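Local structure of GCN5-related N-acetyltransferase (Anabaena variabilis, 2OZG) at residues A152-E157 and V242-T247. The protein binds coenzyme A and probably acts as an N-acetyltransferase of the GNAT family, possibly on aminoglycosides. Sequence-based numbering, arbitrary orientation.
Sequences ASLPLE and VQSFWT
The hydroxyl of S244 is held by two partners: L154 N donates to S244 OG at 2.8 Å, with an N-H...O angle of 148°, while the same oxygen is hydrogen-bonded to P240 O one turn back in its own helix. The contact thereby fastens the loop that leads into strand 156-158 onto helix 239-250, which lies in the second GNAT-like domain. S244 sets its oxygen beside its own backbone N (chi1 -68°), and from there S244 OG reaches the loop amide and also comes within 3.3 Å of L154 CB. L154 CB packs against the hydroxyl, and the side chain beyond it also touches P240, I206 on the neighbouring strand 202-206 and Q213 on the strand beyond it, 211-222. A water also links the two backbones: it donates to L154 O at 3.3 Å and, weakly, to S244 O. From the strand itself, L156 CD1 rests against the carbonyl oxygen S244 O, 3.9 Å away, and its side chain also touches Y204, I206, I216 and F248.

One turn further along the helix, T247 OG1 donates back to Q243 O at 2.8 Å. This donor stands above the carbonyl plane, 36° out of it, and T247 N comes to the same oxygen from the opposite face. The threonine hydroxyl is also bonded to H151 N, just ahead of A152, which ties the start of the loop to the helix. Replacing T247 by a valine would probably leave the H151 amide without its hydroxyl partner and free the loop end to shift. The methyl branch of T247, anti to its own N, faces A152, with T247 CG2 4.0 Å from A152 CB.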
loop_
_atom_site.group_PDB
_atom_site.type_symbol
_atom_site.label_atom_id
_atom_site.label_comp_id
_atom_site.label_asym_id
_atom_site.label_seq_id
_atom_site.Cartn_x
_atom_site.Cartn_y
_atom_site.Cartn_z
ATOM N N ALA A 152 -4.122 -24.205 29.285
ATOM C CA ALA A 152 -4.803 -23.376 30.284
ATOM C C ALA A 152 -4.589 -23.893 31.704
ATOM O O ALA A 152 -5.499 -24.410 32.327
ATOM C CB ALA A 152 -6.293 -23.309 29.975
ATOM N N SER A 153 -3.375 -23.730 32.193
ATOM C CA SER A 153 -3.001 -24.143 33.522
ATOM C C SER A 153 -3.839 -23.437 34.597
ATOM O O SER A 153 -4.255 -24.041 35.572
ATOM C CB SER A 153 -1.534 -23.728 33.734
ATOM O OG SER A 153 -0.708 -24.145 32.669
ATOM N N LEU A 154 -4.043 -22.132 34.406
ATOM C CA LEU A 154 -4.706 -21.241 35.363
ATOM C C LEU A 154 -5.884 -20.570 34.695
ATOM O O LEU A 154 -5.863 -20.335 33.479
ATOM C CB LEU A 154 -3.738 -20.135 35.829
ATOM C CG LEU A 154 -2.430 -20.635 36.423
ATOM C CD1 LEU A 154 -1.571 -19.490 36.818
ATOM C CD2 LEU A 154 -2.680 -21.542 37.613
ATOM N N PRO A 155 -6.957 -20.335 35.469
ATOM C CA PRO A 155 -8.080 -19.640 34.931
ATOM C C PRO A 155 -7.866 -18.152 34.874
ATOM O O PRO A 155 -7.030 -17.613 35.579
ATOM C CB PRO A 155 -9.191 -19.914 35.949
ATOM C CG PRO A 155 -8.555 -20.204 37.162
ATOM C CD PRO A 155 -7.229 -20.835 36.820
ATOM N N LEU A 156 -8.673 -17.514 34.052
ATOM C CA LEU A 156 -8.714 -16.078 33.950
ATOM C C LEU A 156 -10.074 -15.631 34.426
ATOM O O LEU A 156 -11.054 -16.336 34.230
ATOM C CB LEU A 156 -8.458 -15.593 32.525
ATOM C CG LEU A 156 -6.959 -15.527 32.268
ATOM C CD1 LEU A 156 -6.512 -16.804 31.679
ATOM C CD2 LEU A 156 -6.635 -14.364 31.402
ATOM N N GLU A 157 -10.098 -14.457 35.036
ATOM C CA GLU A 157 -11.270 -13.880 35.646
ATOM C C GLU A 157 -11.339 -12.385 35.355
ATOM O O GLU A 157 -10.393 -11.705 35.624
ATOM C CB GLU A 157 -11.151 -14.056 37.147
ATOM C CG GLU A 157 -12.388 -13.646 37.886
ATOM C CD GLU A 157 -12.196 -13.608 39.404
ATOM O OE1 GLU A 157 -11.116 -14.027 39.896
ATOM O OE2 GLU A 157 -13.126 -13.145 40.087
ATOM N N VAL A 242 2.271 -17.604 32.269
ATOM C CA VAL A 242 2.659 -17.388 30.873
ATOM C C VAL A 242 1.859 -18.271 29.923
ATOM O O VAL A 242 1.315 -17.762 28.951
ATOM C CB VAL A 242 4.181 -17.526 30.579
ATOM C CG1 VAL A 242 4.453 -17.235 29.102
ATOM C CG2 VAL A 242 5.015 -16.582 31.431
ATOM N N GLN A 243 1.740 -19.566 30.212
ATOM C CA GLN A 243 0.942 -20.479 29.356
ATOM C C GLN A 243 -0.518 -20.049 29.272
ATOM O O GLN A 243 -1.178 -20.132 28.219
ATOM C CB GLN A 243 0.995 -21.912 29.872
ATOM C CG GLN A 243 2.365 -22.560 29.840
ATOM C CD GLN A 243 3.018 -22.700 28.417
ATOM O OE1 GLN A 243 2.349 -22.575 27.387
ATOM N NE2 GLN A 243 4.334 -22.999 28.389
ATOM N N SER A 244 -1.016 -19.584 30.399
ATOM C CA SER A 244 -2.398 -19.138 30.537
ATOM C C SER A 244 -2.651 -17.858 29.748
ATOM O O SER A 244 -3.662 -17.694 29.101
ATOM C CB SER A 244 -2.734 -19.023 32.028
ATOM O OG SER A 244 -2.775 -20.330 32.663
ATOM N N PHE A 245 -1.663 -16.974 29.748
ATOM C CA PHE A 245 -1.696 -15.754 28.976
ATOM C C PHE A 245 -1.843 -16.046 27.486
ATOM O O PHE A 245 -2.765 -15.572 26.830
ATOM C CB PHE A 245 -0.367 -15.060 29.277
ATOM C CG PHE A 245 -0.070 -13.825 28.477
ATOM C CD1 PHE A 245 -0.458 -12.569 28.933
ATOM C CD2 PHE A 245 0.751 -13.893 27.334
ATOM C CE1 PHE A 245 -0.088 -11.386 28.198
ATOM C CE2 PHE A 245 1.071 -12.758 26.603
ATOM C CZ PHE A 245 0.670 -11.490 27.064
ATOM N N TRP A 246 -0.931 -16.850 26.966
ATOM C CA TRP A 246 -0.942 -17.198 25.572
ATOM C C TRP A 246 -2.174 -17.959 25.209
ATOM O O TRP A 246 -2.682 -17.739 24.144
ATOM C CB TRP A 246 0.270 -18.024 25.151
ATOM C CG TRP A 246 1.540 -17.223 24.949
ATOM C CD1 TRP A 246 2.730 -17.423 25.572
ATOM C CD2 TRP A 246 1.729 -16.099 24.070
ATOM N NE1 TRP A 246 3.674 -16.482 25.148
ATOM C CE2 TRP A 246 3.067 -15.654 24.237
ATOM C CE3 TRP A 246 0.892 -15.394 23.202
ATOM C CZ2 TRP A 246 3.576 -14.579 23.543
ATOM C CZ3 TRP A 246 1.426 -14.297 22.486
ATOM C CH2 TRP A 246 2.723 -13.901 22.674
ATOM N N THR A 247 -2.597 -18.927 26.023
ATOM C CA THR A 247 -3.836 -19.669 25.752
ATOM C C THR A 247 -5.029 -18.725 25.624
ATOM O O THR A 247 -5.830 -18.822 24.692
ATOM C CB THR A 247 -4.144 -20.710 26.847
ATOM O OG1 THR A 247 -3.083 -21.658 26.916
ATOM C CG2 THR A 247 -5.418 -21.459 26.549
HETATM O O HOH W 1 -5.922 -19.897 30.236
#